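Local coordinates for protein putative peptidase (Chlamydophila abortus, PDB 3CE2) that is a putative zinc-dependent oligopeptidase of the M3B family that probably degrades small bioactive peptides, at residues E234-Y239 against W523-H528; S238-F243 against L492-L497; G249-H254 against Y480-A485. All coordinates share one frame; numbering follows the deposited sequence.

Contact 1: E234-Y239 against W523-H528; sequences ERYHSY and WARIPH
Tyr236 meets Ala524 and Arg525 where the C-terminal part of helix 222-237 lies against the loop leading into helix 536-553; the CA atoms of Tyr236 and Ala524 are 6.3 Å apart. The Tyr236 ring carries the contact. Its CG lies beside the backbone N and anti to the carbonyl carbon (chi1 -73°), and this sends the ring across to the loop. Arg525 covers one face of it with the root of its side chain. Arg525 CB is 3.8 Å from the centroid of the Tyr236 ring and 13° off the ring normal, a CH-pi contact over the ring centre. The Arg525 chain crosses the tyrosine at about a right angle and brings CD to 3.9 Å from Tyr236 CD2. Ala524 meets the ring at CD1, with Ala524 CB 4.0 Å from Tyr236 CD1. The phenol oxygen turns to other partners: Tyr236 OH is hydrogen-bonded to Ser189 and His210. Phe243 of the following helix also packs on the Tyr236 ring. No hydrogen bond joins the two segments. The contact therefore rests on apolar and CH-pi packing, while the bonds at OH tie the far end of the ring to other parts of the fold.

Contact 2: S238-F243 against L492-L497; sequences SYRHTF and LTEEYL. With ZN (zinc ion), chain F.
A zinc ion held by His241 marks this surface contact, where Arg240 and His241 meet Glu494 near the starts of helices 240-260 and 494-509. His241 NE2 is 2.6 Å from the zinc ion, which lies in the plane of the imidazole ring. Three waters are the other ligands in this model. Glu494 approaches the same ring with its CG, 4.0 Å from His241 CD2, and its carboxylate is not a ligand of the metal. The nearby metal would probably favour a charged carboxylate. Tyr239 is the N-cap residue of one helix and Thr493 that of the other, where Thr493 OG1 accepts a capping bond from Tyr496 N at 3.1 Å. This zinc site is separate from the HExxH site of His402, His406 and Glu430. Arg240 runs extended from CG to NE and crosses the Glu494 side chain at a slant, with Arg240 CD 3.6 Å from Glu494 CD. The Glu494 chain bends at chi2 (82°), which turns its carboxylate back toward Arg240 CD. Glu494 OE2 lies at the edge of the guanidinium, near its plane, and the two planes are 85° apart. The salt bridge is long, with Arg240 NE 3.9 Å from Glu494 OE2. Each charged group has a further partner: Arg240 NH1 is hydrogen-bonded to His237 O, and Glu494 OE1 to Ser498 OG. Leu497 packs deeper, against Ala244 and Leu247 of helix 240-260.

Contact 3: G249-H254 against Y480-A485; sequences GKIQAH and YDIHHA. With ZN (zinc ion), chain B.
His254 and His483 meet rim to rim, their ring planes only 13° apart and neither ring over the face of the other. A hydrogen bond of 2.9 Å joins His254 ND1 and His483 NE2, and either nitrogen could be the donor. It is close to straight, at 165°, and each nitrogen lies near the plane of the opposite ring. At the other nitrogen of the ring, His483 ND1 donates a hydrogen bond to Glu479 O. The ring is thus gripped at both nitrogens, which should fix its rotation. Ile251 lies over one face of this ring. Its CG2 is 4.0 Å from the centroid of the His483 ring, a CH-pi contact, and its CD1 reaches His483 CE1 at 3.5 Å. The four touching residues are buried between helices 240-260 and 451-487. The short segments cross at -69° with their axes 9.8 Å apart, and the CA atoms of Ile251 and His483 are 6.2 Å apart. Ile251 also crosses Ile482 at about a right angle, its CD1 3.7 Å from Ile482 CD1. The CG1 branch of Ile482 sits between its backbone N and carbonyl carbon, and its extended end reaches Ile251. The CB bond of His484 points away from segment 249-254. His484 NE2 binds a zinc ion together with His488 and a water. At 2.6 Å from His484 NE2 to the zinc ion the bond is long, and the placement of the ion is doubtful.

In the fold
Helix 240-260 is shared by contacts 2 and 3, whose centres are about 14 Å apart, and contact 1 touches it through Trp523 and His528. The first segment of contact 1 lies on the preceding helix 222-237 and shares Ser238 and Tyr239 with contact 2; their centres are about 9 Å apart. Trp523 CH2 is 3.7 Å from Leu497 CD1 between them. Contacts 2 and 3 meet through Leu492, whose CD1 is 3.8 Å from Ile251 CG1. The centres of contacts 1 and 3 are about 17 Å apart, and His528 ND1 is 4.1 Å from Lys250 CB. The zinc ions at His241 and His484 are distinct from that of His402, His406 and Glu430, the probable catalytic site.

Contact 1: E234-Y239 against W523-H528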
loop_
_atom_site.group_PDB
_atom_site.type_symbol
_atom_site.label_atom_id
_atom_site.label_comp_id
_atom_site.label_asym_id
_atom_site.label_seq_id
_atom_site.Cartn_x
_atom_site.Cartn_y
_atom_site.Cartn_z
ATOM N N GLU A 234 -9.353 -0.233 27.525
ATOM C CA GLU A 234 -9.428 -1.185 28.626
ATOM C C GLU A 234 -9.214 -2.624 28.146
ATOM O O GLU A 234 -8.542 -3.420 28.812
ATOM C CB GLU A 234 -10.736 -1.036 29.367
ATOM C CG GLU A 234 -10.678 0.054 30.392
ATOM C CD GLU A 234 -12.056 0.567 30.798
ATOM O OE1 GLU A 234 -12.916 -0.257 31.177
ATOM O OE2 GLU A 234 -12.273 1.801 30.757
ATOM N N ARG A 235 -9.747 -2.945 26.972
ATOM C CA ARG A 235 -9.567 -4.271 26.407
ATOM C C ARG A 235 -8.085 -4.629 26.338
ATOM O O ARG A 235 -7.689 -5.695 26.777
ATOM C CB ARG A 235 -10.225 -4.406 25.014
ATOM C CG ARG A 235 -10.300 -5.892 24.592
ATOM C CD ARG A 235 -11.260 -6.229 23.465
ATOM N NE ARG A 235 -10.560 -6.176 22.199
ATOM C CZ ARG A 235 -10.287 -7.238 21.463
ATOM N NH1 ARG A 235 -10.678 -8.433 21.844
ATOM N NH2 ARG A 235 -9.623 -7.089 20.338
ATOM N N TYR A 236 -7.257 -3.730 25.807
ATOM C CA TYR A 236 -5.857 -4.048 25.622
ATOM C C TYR A 236 -5.060 -3.917 26.906
ATOM O O TYR A 236 -4.152 -4.703 27.200
ATOM C CB TYR A 236 -5.267 -3.208 24.485
ATOM C CG TYR A 236 -5.780 -3.703 23.142
ATOM C CD1 TYR A 236 -5.054 -4.637 22.397
ATOM C CD2 TYR A 236 -7.013 -3.285 22.647
ATOM C CE1 TYR A 236 -5.529 -5.115 21.206
ATOM C CE2 TYR A 236 -7.477 -3.738 21.444
ATOM C CZ TYR A 236 -6.746 -4.668 20.736
ATOM O OH TYR A 236 -7.229 -5.135 19.536
ATOM N N HIS A 237 -5.402 -2.917 27.686
ATOM C CA HIS A 237 -4.674 -2.666 28.901
ATOM C C HIS A 237 -4.683 -3.922 29.760
ATOM O O HIS A 237 -3.665 -4.305 30.340
ATOM C CB HIS A 237 -5.303 -1.490 29.630
ATOM C CG HIS A 237 -4.760 -1.286 31.001
ATOM N ND1 HIS A 237 -3.470 -0.844 31.226
ATOM C CD2 HIS A 237 -5.315 -1.499 32.221
ATOM C CE1 HIS A 237 -3.263 -0.770 32.530
ATOM N NE2 HIS A 237 -4.360 -1.174 33.152
ATOM N N SER A 238 -5.819 -4.600 29.824
ATOM C CA SER A 238 -5.866 -5.792 30.663
ATOM C C SER A 238 -5.016 -6.992 30.172
ATOM O O SER A 238 -4.763 -7.910 30.924
ATOM C CB SER A 238 -7.305 -6.185 30.947
ATOM O OG SER A 238 -8.034 -6.242 29.745
ATOM N N TYR A 239 -4.541 -6.981 28.934
ATOM C CA TYR A 239 -3.597 -8.023 28.502
ATOM C C TYR A 239 -2.233 -7.412 28.124
ATOM O O TYR A 239 -1.464 -7.965 27.315
ATOM C CB TYR A 239 -4.205 -8.917 27.396
ATOM C CG TYR A 239 -5.270 -9.809 27.956
ATOM C CD1 TYR A 239 -4.943 -11.026 28.543
ATOM C CD2 TYR A 239 -6.594 -9.411 27.978
ATOM C CE1 TYR A 239 -5.917 -11.842 29.129
ATOM C CE2 TYR A 239 -7.573 -10.221 28.553
ATOM C CZ TYR A 239 -7.225 -11.433 29.134
ATOM O OH TYR A 239 -8.191 -12.242 29.700
ATOM N N TRP A 523 -0.137 1.211 21.402
ATOM C CA TRP A 523 0.847 0.353 20.767
ATOM C C TRP A 523 0.399 -1.096 20.766
ATOM O O TRP A 523 0.749 -1.856 19.863
ATOM C CB TRP A 523 2.189 0.465 21.456
ATOM C CG TRP A 523 2.152 0.045 22.865
ATOM C CD1 TRP A 523 2.021 0.848 23.938
ATOM C CD2 TRP A 523 2.288 -1.290 23.370
ATOM N NE1 TRP A 523 2.046 0.108 25.094
ATOM C CE2 TRP A 523 2.212 -1.211 24.773
ATOM C CE3 TRP A 523 2.464 -2.545 22.769
ATOM C CZ2 TRP A 523 2.285 -2.335 25.595
ATOM C CZ3 TRP A 523 2.556 -3.659 23.586
ATOM C CH2 TRP A 523 2.473 -3.544 24.994
ATOM N N ALA A 524 -0.389 -1.474 21.769
ATOM C CA ALA A 524 -0.887 -2.847 21.871
ATOM C C ALA A 524 -1.927 -3.264 20.805
ATOM O O ALA A 524 -2.022 -4.444 20.484
ATOM C CB ALA A 524 -1.400 -3.118 23.255
ATOM N N ARG A 525 -2.687 -2.314 20.257
ATOM C CA ARG A 525 -3.720 -2.639 19.291
ATOM C C ARG A 525 -3.234 -2.678 17.863
ATOM O O ARG A 525 -4.006 -3.000 16.976
ATOM C CB ARG A 525 -4.927 -1.701 19.392
ATOM C CG ARG A 525 -4.718 -0.505 20.306
ATOM C CD ARG A 525 -6.020 0.066 20.954
ATOM N NE ARG A 525 -7.146 0.257 20.022
ATOM C CZ ARG A 525 -8.062 1.227 20.126
ATOM N NH1 ARG A 525 -7.984 2.125 21.106
ATOM N NH2 ARG A 525 -9.054 1.309 19.243
ATOM N N ILE A 526 -1.964 -2.365 17.633
ATOM C CA ILE A 526 -1.445 -2.304 16.275
ATOM C C ILE A 526 -0.825 -3.600 15.803
ATOM O O ILE A 526 0.254 -3.945 16.259
ATOM C CB ILE A 526 -0.337 -1.304 16.178
ATOM C CG1 ILE A 526 -0.814 0.068 16.619
ATOM C CG2 ILE A 526 0.194 -1.262 14.754
ATOM C CD1 ILE A 526 0.344 0.982 16.859
ATOM N N PRO A 527 -1.463 -4.272 14.833
ATOM C CA PRO A 527 -1.158 -5.642 14.380
ATOM C C PRO A 527 0.296 -5.882 13.952
ATOM O O PRO A 527 0.902 -5.008 13.326
ATOM C CB PRO A 527 -2.119 -5.841 13.210
ATOM C CG PRO A 527 -3.247 -4.879 13.505
ATOM C CD PRO A 527 -2.576 -3.681 14.077
ATOM N N HIS A 528 0.832 -7.063 14.291
ATOM C CA HIS A 528 2.280 -7.345 14.164
ATOM C C HIS A 528 2.772 -7.335 12.731
ATOM O O HIS A 528 4.010 -7.265 12.499
ATOM C CB HIS A 528 2.666 -8.687 14.777
ATOM C CG HIS A 528 2.637 -8.703 16.267
ATOM N ND1 HIS A 528 3.228 -9.706 17.007
ATOM C CD2 HIS A 528 2.077 -7.852 17.159
ATOM C CE1 HIS A 528 3.030 -9.473 18.292
ATOM N NE2 HIS A 528 2.331 -8.357 18.412
#

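Contact 2: S238-F243 against L492-L497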
loop_
_atom_site.group_PDB
_atom_site.type_symbol
_atom_site.label_atom_id
_atom_site.label_comp_id
_atom_site.label_asym_id
_atom_site.label_seq_id
_atom_site.Cartn_x
_atom_site.Cartn_y
_atom_site.Cartn_z
ATOM N N SER A 238 -5.819 -4.600 29.824
ATOM C CA SER A 238 -5.866 -5.792 30.663
ATOM C C SER A 238 -5.016 -6.992 30.172
ATOM O O SER A 238 -4.763 -7.910 30.924
ATOM C CB SER A 238 -7.305 -6.185 30.947
ATOM O OG SER A 238 -8.034 -6.242 29.745
ATOM N N TYR A 239 -4.541 -6.981 28.934
ATOM C CA TYR A 239 -3.597 -8.023 28.502
ATOM C C TYR A 239 -2.233 -7.412 28.124
ATOM O O TYR A 239 -1.464 -7.965 27.315
ATOM C CB TYR A 239 -4.205 -8.917 27.396
ATOM C CG TYR A 239 -5.270 -9.809 27.956
ATOM C CD1 TYR A 239 -4.943 -11.026 28.543
ATOM C CD2 TYR A 239 -6.594 -9.411 27.978
ATOM C CE1 TYR A 239 -5.917 -11.842 29.129
ATOM C CE2 TYR A 239 -7.573 -10.221 28.553
ATOM C CZ TYR A 239 -7.225 -11.433 29.134
ATOM O OH TYR A 239 -8.191 -12.242 29.700
ATOM N N ARG A 240 -1.928 -6.283 28.764
ATOM C CA ARG A 240 -0.736 -5.512 28.454
ATOM C C ARG A 240 0.588 -6.277 28.607
ATOM O O ARG A 240 1.478 -6.116 27.782
ATOM C CB ARG A 240 -0.734 -4.190 29.230
ATOM C CG ARG A 240 -0.618 -4.326 30.740
ATOM C CD ARG A 240 -0.828 -2.973 31.449
ATOM N NE ARG A 240 -0.762 -3.090 32.910
ATOM C CZ ARG A 240 -1.754 -3.550 33.674
ATOM N NH1 ARG A 240 -2.902 -3.939 33.125
ATOM N NH2 ARG A 240 -1.592 -3.630 34.988
ATOM N N HIS A 241 0.725 -7.140 29.608
ATOM C CA HIS A 241 1.983 -7.885 29.763
ATOM C C HIS A 241 2.180 -8.894 28.651
ATOM O O HIS A 241 3.305 -9.096 28.161
ATOM C CB HIS A 241 2.046 -8.560 31.122
ATOM C CG HIS A 241 1.830 -7.606 32.245
ATOM N ND1 HIS A 241 0.602 -7.448 32.862
ATOM C CD2 HIS A 241 2.663 -6.695 32.805
ATOM C CE1 HIS A 241 0.699 -6.498 33.777
ATOM N NE2 HIS A 241 1.939 -6.026 33.763
ATOM N N THR A 242 1.070 -9.490 28.221
ATOM C CA THR A 242 1.101 -10.511 27.195
ATOM C C THR A 242 1.376 -9.896 25.822
ATOM O O THR A 242 2.190 -10.380 25.035
ATOM C CB THR A 242 -0.214 -11.273 27.202
ATOM O OG1 THR A 242 -0.274 -12.039 28.418
ATOM C CG2 THR A 242 -0.344 -12.192 25.949
ATOM N N PHE A 243 0.723 -8.791 25.536
ATOM C CA PHE A 243 1.034 -8.110 24.310
ATOM C C PHE A 243 2.480 -7.619 24.288
ATOM O O PHE A 243 3.127 -7.688 23.250
ATOM C CB PHE A 243 0.070 -6.977 24.117
ATOM C CG PHE A 243 -1.265 -7.414 23.638
ATOM C CD1 PHE A 243 -1.392 -8.051 22.409
ATOM C CD2 PHE A 243 -2.416 -7.152 24.391
ATOM C CE1 PHE A 243 -2.654 -8.430 21.939
ATOM C CE2 PHE A 243 -3.671 -7.509 23.928
ATOM C CZ PHE A 243 -3.795 -8.154 22.701
ATOM N N LEU A 492 11.690 -5.300 26.232
ATOM C CA LEU A 492 10.567 -4.456 25.939
ATOM C C LEU A 492 9.394 -4.766 26.862
ATOM O O LEU A 492 8.427 -5.418 26.471
ATOM C CB LEU A 492 10.178 -4.602 24.461
ATOM C CG LEU A 492 11.246 -4.277 23.395
ATOM C CD1 LEU A 492 10.701 -4.412 21.941
ATOM C CD2 LEU A 492 11.915 -2.897 23.607
ATOM N N THR A 493 9.473 -4.293 28.096
ATOM C CA THR A 493 8.386 -4.522 29.032
ATOM C C THR A 493 7.191 -3.618 28.731
ATOM O O THR A 493 7.320 -2.596 28.060
ATOM C CB THR A 493 8.847 -4.260 30.457
ATOM O OG1 THR A 493 9.200 -2.880 30.594
ATOM C CG2 THR A 493 10.055 -5.138 30.785
ATOM N N GLU A 494 6.019 -3.982 29.226
ATOM C CA GLU A 494 4.896 -3.094 29.056
ATOM C C GLU A 494 5.236 -1.708 29.598
ATOM O O GLU A 494 4.773 -0.715 29.060
ATOM C CB GLU A 494 3.616 -3.648 29.702
ATOM C CG GLU A 494 3.273 -3.113 31.100
ATOM C CD GLU A 494 2.556 -1.742 31.099
ATOM O OE1 GLU A 494 2.061 -1.271 30.034
ATOM O OE2 GLU A 494 2.488 -1.136 32.197
ATOM N N GLU A 495 6.028 -1.633 30.665
ATOM C CA GLU A 495 6.311 -0.334 31.269
ATOM C C GLU A 495 7.095 0.502 30.262
ATOM O O GLU A 495 6.818 1.685 30.055
ATOM C CB GLU A 495 7.100 -0.466 32.577
ATOM C CG GLU A 495 6.882 0.728 33.530
ATOM C CD GLU A 495 8.189 1.331 34.089
ATOM O OE1 GLU A 495 8.853 0.676 34.929
ATOM O OE2 GLU A 495 8.542 2.479 33.699
ATOM N N TYR A 496 8.055 -0.139 29.614
ATOM C CA TYR A 496 8.894 0.536 28.668
ATOM C C TYR A 496 8.103 0.938 27.419
ATOM O O TYR A 496 8.083 2.114 27.038
ATOM C CB TYR A 496 10.067 -0.359 28.299
ATOM C CG TYR A 496 11.034 0.328 27.387
ATOM C CD1 TYR A 496 11.991 1.204 27.890
ATOM C CD2 TYR A 496 10.975 0.131 26.014
ATOM C CE1 TYR A 496 12.869 1.852 27.056
ATOM C CE2 TYR A 496 11.846 0.768 25.170
ATOM C CZ TYR A 496 12.789 1.626 25.695
ATOM O OH TYR A 496 13.659 2.254 24.844
ATOM N N LEU A 497 7.448 -0.031 26.785
ATOM C CA LEU A 497 6.647 0.237 25.589
ATOM C C LEU A 497 5.698 1.393 25.838
ATOM O O LEU A 497 5.572 2.321 25.036
ATOM C CB LEU A 497 5.857 -1.011 25.185
ATOM C CG LEU A 497 6.784 -2.122 24.687
ATOM C CD1 LEU A 497 6.103 -3.501 24.534
ATOM C CD2 LEU A 497 7.368 -1.674 23.383
HETATM ZN ZN ZN F . 3.247 -4.105 34.908
HETATM O O HOH W 1 1.755 -2.778 36.140
HETATM O O HOH W 2 4.469 -6.156 34.957
HETATM O O HOH W 3 4.636 -3.142 33.329
#

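Contact 3: G249-H254 against Y480-A485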
loop_
_atom_site.group_PDB
_atom_site.type_symbol
_atom_site.label_atom_id
_atom_site.label_comp_id
_atom_site.label_asym_id
_atom_site.label_seq_id
_atom_site.Cartn_x
_atom_site.Cartn_y
_atom_site.Cartn_z
ATOM N N GLY A 249 8.848 -10.436 21.478
ATOM C CA GLY A 249 9.204 -11.620 20.696
ATOM C C GLY A 249 9.404 -11.324 19.214
ATOM O O GLY A 249 10.408 -11.710 18.642
ATOM N N LYS A 250 8.433 -10.665 18.587
ATOM C CA LYS A 250 8.543 -10.239 17.199
ATOM C C LYS A 250 9.814 -9.400 16.998
ATOM O O LYS A 250 10.667 -9.711 16.157
ATOM C CB LYS A 250 7.310 -9.421 16.793
ATOM C CG LYS A 250 7.233 -9.056 15.314
ATOM C CD LYS A 250 6.856 -10.258 14.456
ATOM C CE LYS A 250 7.177 -10.028 12.975
ATOM N NZ LYS A 250 7.497 -11.328 12.317
ATOM N N ILE A 251 9.956 -8.341 17.778
ATOM C CA ILE A 251 11.113 -7.501 17.591
ATOM C C ILE A 251 12.419 -8.282 17.744
ATOM O O ILE A 251 13.367 -8.040 17.000
ATOM C CB ILE A 251 11.134 -6.337 18.552
ATOM C CG1 ILE A 251 9.856 -5.493 18.446
ATOM C CG2 ILE A 251 12.412 -5.520 18.364
ATOM C CD1 ILE A 251 9.390 -5.108 17.048
ATOM N N GLN A 252 12.483 -9.201 18.704
ATOM C CA GLN A 252 13.685 -10.011 18.876
ATOM C C GLN A 252 13.857 -10.920 17.666
ATOM O O GLN A 252 14.970 -11.276 17.293
ATOM C CB GLN A 252 13.632 -10.857 20.150
ATOM C CG GLN A 252 14.034 -10.138 21.451
ATOM C CD GLN A 252 15.427 -9.452 21.389
ATOM O OE1 GLN A 252 16.430 -10.023 20.900
ATOM N NE2 GLN A 252 15.486 -8.229 21.900
ATOM N N ALA A 253 12.754 -11.298 17.039
ATOM C CA ALA A 253 12.848 -12.055 15.800
ATOM C C ALA A 253 13.608 -11.242 14.743
ATOM O O ALA A 253 14.546 -11.741 14.125
ATOM C CB ALA A 253 11.479 -12.439 15.307
ATOM N N HIS A 254 13.225 -9.983 14.558
ATOM C CA HIS A 254 13.909 -9.154 13.586
ATOM C C HIS A 254 15.372 -9.010 13.936
ATOM O O HIS A 254 16.230 -9.078 13.053
ATOM C CB HIS A 254 13.257 -7.786 13.457
ATOM C CG HIS A 254 11.849 -7.855 12.985
ATOM N ND1 HIS A 254 10.915 -6.890 13.286
ATOM C CD2 HIS A 254 11.202 -8.800 12.269
ATOM C CE1 HIS A 254 9.754 -7.231 12.756
ATOM N NE2 HIS A 254 9.899 -8.390 12.137
ATOM N N TYR A 480 10.988 2.386 15.314
ATOM C CA TYR A 480 12.403 2.605 15.278
ATOM C C TYR A 480 13.005 2.502 16.676
ATOM O O TYR A 480 13.996 1.795 16.874
ATOM C CB TYR A 480 12.668 3.970 14.690
ATOM C CG TYR A 480 14.118 4.315 14.644
ATOM C CD1 TYR A 480 14.922 3.893 13.582
ATOM C CD2 TYR A 480 14.698 5.070 15.660
ATOM C CE1 TYR A 480 16.264 4.210 13.534
ATOM C CE2 TYR A 480 16.033 5.390 15.627
ATOM C CZ TYR A 480 16.808 4.967 14.560
ATOM O OH TYR A 480 18.135 5.299 14.538
ATOM N N ASP A 481 12.412 3.202 17.647
ATOM C CA ASP A 481 12.959 3.216 19.021
ATOM C C ASP A 481 12.958 1.848 19.672
ATOM O O ASP A 481 13.811 1.566 20.503
ATOM C CB ASP A 481 12.188 4.160 19.941
ATOM C CG ASP A 481 12.316 5.619 19.538
ATOM O OD1 ASP A 481 13.169 5.916 18.675
ATOM O OD2 ASP A 481 11.556 6.473 20.077
ATOM N N ILE A 482 11.987 1.001 19.343
ATOM C CA ILE A 482 11.892 -0.273 20.064
ATOM C C ILE A 482 12.846 -1.300 19.507
ATOM O O ILE A 482 13.329 -2.155 20.236
ATOM C CB ILE A 482 10.465 -0.856 20.126
ATOM C CG1 ILE A 482 10.018 -1.382 18.751
ATOM C CG2 ILE A 482 9.497 0.150 20.676
ATOM C CD1 ILE A 482 8.622 -1.963 18.774
ATOM N N HIS A 483 13.111 -1.220 18.210
ATOM C CA HIS A 483 14.109 -2.088 17.613
ATOM C C HIS A 483 15.470 -1.655 18.115
ATOM O O HIS A 483 16.300 -2.487 18.463
ATOM C CB HIS A 483 14.073 -1.977 16.112
ATOM C CG HIS A 483 13.022 -2.813 15.478
ATOM N ND1 HIS A 483 11.766 -2.328 15.190
ATOM C CD2 HIS A 483 13.038 -4.108 15.074
ATOM C CE1 HIS A 483 11.054 -3.293 14.628
ATOM N NE2 HIS A 483 11.802 -4.383 14.547
ATOM N N HIS A 484 15.694 -0.345 18.159
ATOM C CA HIS A 484 16.932 0.165 18.702
ATOM C C HIS A 484 17.137 -0.405 20.098
ATOM O O HIS A 484 18.055 -1.182 20.325
ATOM C CB HIS A 484 16.931 1.690 18.729
ATOM C CG HIS A 484 18.297 2.282 18.866
ATOM N ND1 HIS A 484 18.593 3.276 19.775
ATOM C CD2 HIS A 484 19.454 2.009 18.217
ATOM C CE1 HIS A 484 19.869 3.599 19.672
ATOM N NE2 HIS A 484 20.415 2.846 18.733
ATOM N N ALA A 485 16.270 -0.028 21.026
ATOM C CA ALA A 485 16.302 -0.568 22.376
ATOM C C ALA A 485 16.611 -2.079 22.388
ATOM O O ALA A 485 17.552 -2.535 23.050
ATOM C CB ALA A 485 14.990 -0.287 23.069
HETATM ZN ZN ZN B . 22.350 3.133 20.415
HETATM O O HOH W 4 22.688 1.602 18.866
#